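Putative methylthioribose-1-phosphate isomerase (Pyrococcus horikoshii OT3, PDB 6A34) catalyses the interconversion of methylthioribose-1-phosphate and methylthioribulose-1-phosphate, an isomerase step of the methionine salvage pathway. Local coordinates at residues Gly58-Leu70 with Arg100-Ile113. Residues are numbered along the deposited sequence; the frame is centred on the assembly and turned at random.
Sequences GAPAIGAAAGFGL and RPTAVNLFWALNRI
The guanidinium of Arg100 lays one face over the end of Ile62, whose CD1 stands 3.2 Å above that plane, displaced toward the rim between NH1 and NH2. The two side chains cross at about a right angle. Bends at chi2 and chi3 carry the guanidinium up to the start of helix 59-70, where NH2 also makes weak hydrogen bonds to Ile51 O and Val56 O; the arginine is poorly ordered, however. The carboxamide of Asn105 lies against the first turn: ND2 is 3.7 Å from Ala59 CB, while OD1 approaches Pro60 CA. Ala59 offers only a methyl and Pro60 turns its ring away overall, so the amide lies along the backbone.

Helices 59-70 and 104-113 run roughly parallel, crossing at -33° with axes 7.4 Å apart. Gly63 permits this closeness, its CA lying 4.2 Å from Leu106 CA and, with no side chain between, 3.9 Å from Asn105 O. Ala109, the next smallest, sets CB 3.4 Å from Gly63 O. In this MtnA-subfamily member of the eIF-2B alpha/beta/delta family, the pair is part of a largely helical region, and its N-terminal end holds Gly58, Ala59 and Arg100, predicted to bind substrate.

Farther along, leucines of helix 104-113 close on the methyl of Ala66: its CB meets Leu106 CD1 tightly, at 3.3 Å, and Leu110 CD2 at 3.8 Å. With CG anti to the backbone N (chi1 176°), Leu106 swings its end back toward the partner helix. Leu70 CD1 packs on Leu110 CD2 and Ile113 CG2, while Phe89 and Leu96 of helix 82-97 also touch Leu70.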
# COMPACT_ATOMS: atom_id res chain seq x y z
N GLY A 58 -15.81 -12.18 -8.02
CA GLY A 58 -16.83 -11.74 -7.08
C GLY A 58 -17.84 -12.85 -6.81
O GLY A 58 -18.48 -13.39 -7.74
N ALA A 59 -18.01 -13.17 -5.52
CA ALA A 59 -18.62 -14.40 -5.09
C ALA A 59 -20.00 -14.57 -5.74
O ALA A 59 -20.30 -15.61 -6.31
CB ALA A 59 -18.65 -14.45 -3.56
N PRO A 60 -20.89 -13.56 -5.72
CA PRO A 60 -22.23 -13.73 -6.30
C PRO A 60 -22.23 -13.78 -7.84
O PRO A 60 -23.09 -14.44 -8.44
CB PRO A 60 -23.02 -12.51 -5.81
CG PRO A 60 -22.11 -11.79 -4.80
CD PRO A 60 -20.69 -12.23 -5.13
N ALA A 61 -21.27 -13.12 -8.48
CA ALA A 61 -21.16 -13.13 -9.93
C ALA A 61 -20.70 -14.51 -10.41
O ALA A 61 -21.14 -15.01 -11.47
CB ALA A 61 -20.23 -12.05 -10.39
N ILE A 62 -19.84 -15.15 -9.61
CA ILE A 62 -19.34 -16.49 -9.88
C ILE A 62 -20.49 -17.49 -9.72
O ILE A 62 -20.55 -18.48 -10.43
CB ILE A 62 -18.17 -16.84 -8.94
CG1 ILE A 62 -16.90 -16.09 -9.35
CG2 ILE A 62 -17.93 -18.34 -8.85
CD1 ILE A 62 -15.92 -15.91 -8.20
N GLY A 63 -21.32 -17.28 -8.69
CA GLY A 63 -22.48 -18.10 -8.44
C GLY A 63 -23.44 -18.04 -9.62
O GLY A 63 -23.86 -19.06 -10.14
N ALA A 64 -23.73 -16.82 -10.08
CA ALA A 64 -24.67 -16.65 -11.17
C ALA A 64 -24.11 -17.29 -12.45
O ALA A 64 -24.87 -17.91 -13.21
CB ALA A 64 -25.00 -15.18 -11.38
N ALA A 65 -22.80 -17.13 -12.68
CA ALA A 65 -22.17 -17.69 -13.86
C ALA A 65 -22.38 -19.20 -13.87
O ALA A 65 -22.74 -19.76 -14.89
CB ALA A 65 -20.71 -17.33 -13.95
N ALA A 66 -22.17 -19.85 -12.73
CA ALA A 66 -22.24 -21.30 -12.65
C ALA A 66 -23.68 -21.76 -12.88
O ALA A 66 -23.90 -22.80 -13.51
CB ALA A 66 -21.77 -21.76 -11.30
N GLY A 67 -24.62 -21.03 -12.27
CA GLY A 67 -26.01 -21.28 -12.39
C GLY A 67 -26.45 -21.14 -13.84
O GLY A 67 -27.21 -21.95 -14.31
N PHE A 68 -25.97 -20.10 -14.52
CA PHE A 68 -26.28 -19.90 -15.94
C PHE A 68 -25.59 -20.94 -16.82
O PHE A 68 -25.98 -21.09 -17.95
CB PHE A 68 -25.91 -18.49 -16.39
CG PHE A 68 -26.87 -17.45 -15.90
CD1 PHE A 68 -28.23 -17.70 -15.86
CD2 PHE A 68 -26.42 -16.21 -15.49
CE1 PHE A 68 -29.12 -16.74 -15.43
CE2 PHE A 68 -27.31 -15.26 -15.03
CZ PHE A 68 -28.65 -15.52 -15.00
N GLY A 69 -24.55 -21.60 -16.31
CA GLY A 69 -23.92 -22.72 -17.00
C GLY A 69 -24.84 -23.93 -17.08
O GLY A 69 -24.82 -24.66 -18.08
N LEU A 70 -25.65 -24.13 -16.04
CA LEU A 70 -26.67 -25.18 -16.06
C LEU A 70 -27.86 -24.79 -16.94
O LEU A 70 -28.43 -25.63 -17.59
CB LEU A 70 -27.09 -25.48 -14.63
CG LEU A 70 -25.97 -26.08 -13.77
CD1 LEU A 70 -26.42 -26.21 -12.34
CD2 LEU A 70 -25.53 -27.43 -14.32
N ARG A 100 -13.57 -23.70 -8.89
CA ARG A 100 -13.04 -23.22 -7.63
C ARG A 100 -13.82 -23.93 -6.53
O ARG A 100 -14.85 -23.42 -6.08
CB ARG A 100 -13.13 -21.69 -7.55
CG ARG A 100 -11.97 -20.96 -8.22
CD ARG A 100 -12.39 -19.81 -9.13
NE ARG A 100 -12.35 -18.50 -8.50
CZ ARG A 100 -12.71 -17.35 -9.10
NH1 ARG A 100 -12.31 -16.21 -8.57
NH2 ARG A 100 -13.44 -17.35 -10.21
N PRO A 101 -13.40 -25.17 -6.15
CA PRO A 101 -14.03 -25.95 -5.07
C PRO A 101 -14.24 -25.32 -3.68
O PRO A 101 -14.88 -25.95 -2.82
CB PRO A 101 -13.06 -27.12 -4.88
CG PRO A 101 -12.44 -27.31 -6.25
CD PRO A 101 -12.31 -25.91 -6.81
N THR A 102 -13.73 -24.09 -3.47
CA THR A 102 -13.74 -23.40 -2.17
C THR A 102 -14.78 -22.25 -2.16
O THR A 102 -15.52 -22.11 -1.16
CB THR A 102 -12.32 -22.93 -1.81
OG1 THR A 102 -12.37 -21.52 -1.58
CG2 THR A 102 -11.28 -23.23 -2.87
N ALA A 103 -14.83 -21.45 -3.25
CA ALA A 103 -15.78 -20.29 -3.48
C ALA A 103 -17.23 -20.68 -3.13
O ALA A 103 -17.80 -21.58 -3.73
CB ALA A 103 -15.66 -19.80 -4.91
N VAL A 104 -17.82 -19.99 -2.15
CA VAL A 104 -18.97 -20.55 -1.41
C VAL A 104 -20.26 -20.41 -2.23
O VAL A 104 -21.07 -21.35 -2.22
CB VAL A 104 -19.09 -19.96 0.02
CG1 VAL A 104 -19.50 -18.49 0.05
CG2 VAL A 104 -20.04 -20.78 0.86
N ASN A 105 -20.44 -19.29 -2.96
CA ASN A 105 -21.68 -18.96 -3.67
C ASN A 105 -21.87 -19.89 -4.87
O ASN A 105 -23.00 -20.19 -5.21
CB ASN A 105 -21.73 -17.53 -4.19
CG ASN A 105 -22.03 -16.51 -3.11
OD1 ASN A 105 -22.96 -15.72 -3.25
ND2 ASN A 105 -21.26 -16.54 -2.04
N LEU A 106 -20.75 -20.29 -5.49
CA LEU A 106 -20.66 -21.32 -6.52
C LEU A 106 -21.43 -22.57 -6.08
O LEU A 106 -22.34 -23.03 -6.79
CB LEU A 106 -19.19 -21.65 -6.76
CG LEU A 106 -18.91 -22.78 -7.75
CD1 LEU A 106 -19.35 -22.39 -9.13
CD2 LEU A 106 -17.43 -23.12 -7.78
N PHE A 107 -21.07 -23.09 -4.90
CA PHE A 107 -21.64 -24.29 -4.33
C PHE A 107 -23.12 -24.03 -4.02
O PHE A 107 -23.94 -24.81 -4.41
CB PHE A 107 -20.87 -24.72 -3.08
CG PHE A 107 -21.05 -26.18 -2.70
CD1 PHE A 107 -22.24 -26.63 -2.15
CD2 PHE A 107 -20.03 -27.10 -2.91
CE1 PHE A 107 -22.41 -27.97 -1.81
CE2 PHE A 107 -20.19 -28.43 -2.56
CZ PHE A 107 -21.38 -28.87 -2.02
N TRP A 108 -23.44 -22.94 -3.32
CA TRP A 108 -24.84 -22.62 -3.05
C TRP A 108 -25.64 -22.70 -4.36
O TRP A 108 -26.69 -23.32 -4.38
CB TRP A 108 -25.06 -21.24 -2.43
CG TRP A 108 -24.56 -21.05 -1.03
CD1 TRP A 108 -24.34 -22.01 -0.08
CD2 TRP A 108 -24.24 -19.79 -0.41
NE1 TRP A 108 -23.89 -21.43 1.08
CE2 TRP A 108 -23.81 -20.07 0.90
CE3 TRP A 108 -24.27 -18.45 -0.85
CZ2 TRP A 108 -23.41 -19.05 1.78
CZ3 TRP A 108 -23.87 -17.45 0.02
CH2 TRP A 108 -23.45 -17.76 1.32
N ALA A 109 -25.15 -22.05 -5.42
CA ALA A 109 -25.94 -21.81 -6.62
C ALA A 109 -26.23 -23.14 -7.32
O ALA A 109 -27.39 -23.41 -7.68
CB ALA A 109 -25.23 -20.85 -7.53
N LEU A 110 -25.18 -23.94 -7.50
CA LEU A 110 -25.26 -25.20 -8.17
C LEU A 110 -26.17 -26.15 -7.40
O LEU A 110 -27.03 -26.77 -7.99
CB LEU A 110 -23.88 -25.82 -8.33
CG LEU A 110 -22.98 -25.10 -9.33
CD1 LEU A 110 -21.61 -25.77 -9.39
CD2 LEU A 110 -23.63 -25.04 -10.70
N ASN A 111 -25.93 -26.26 -6.09
CA ASN A 111 -26.70 -27.13 -5.24
C ASN A 111 -28.18 -26.74 -5.19
O ASN A 111 -29.04 -27.59 -5.03
CB ASN A 111 -26.15 -27.15 -3.81
CG ASN A 111 -25.51 -28.48 -3.51
OD1 ASN A 111 -24.35 -28.70 -3.85
ND2 ASN A 111 -26.31 -29.38 -2.96
N ARG A 112 -28.47 -25.45 -5.23
CA ARG A 112 -29.84 -24.93 -5.27
C ARG A 112 -30.58 -25.47 -6.51
O ARG A 112 -31.76 -25.79 -6.44
CB ARG A 112 -29.79 -23.41 -5.29
CG ARG A 112 -31.15 -22.73 -5.35
CD ARG A 112 -31.03 -21.22 -5.19
NE ARG A 112 -32.27 -20.52 -5.52
CZ ARG A 112 -32.46 -19.25 -5.31
NH1 ARG A 112 -31.44 -18.53 -4.86
NH2 ARG A 112 -33.64 -18.69 -5.52
N ILE A 113 -29.87 -25.54 -7.65
CA ILE A 113 -30.47 -25.99 -8.91
C ILE A 113 -30.57 -27.52 -8.94
O ILE A 113 -31.64 -28.06 -9.17
CB ILE A 113 -29.69 -25.41 -10.09
CG1 ILE A 113 -29.82 -23.88 -10.08
CG2 ILE A 113 -30.15 -26.06 -11.39
CD1 ILE A 113 -29.13 -23.21 -11.23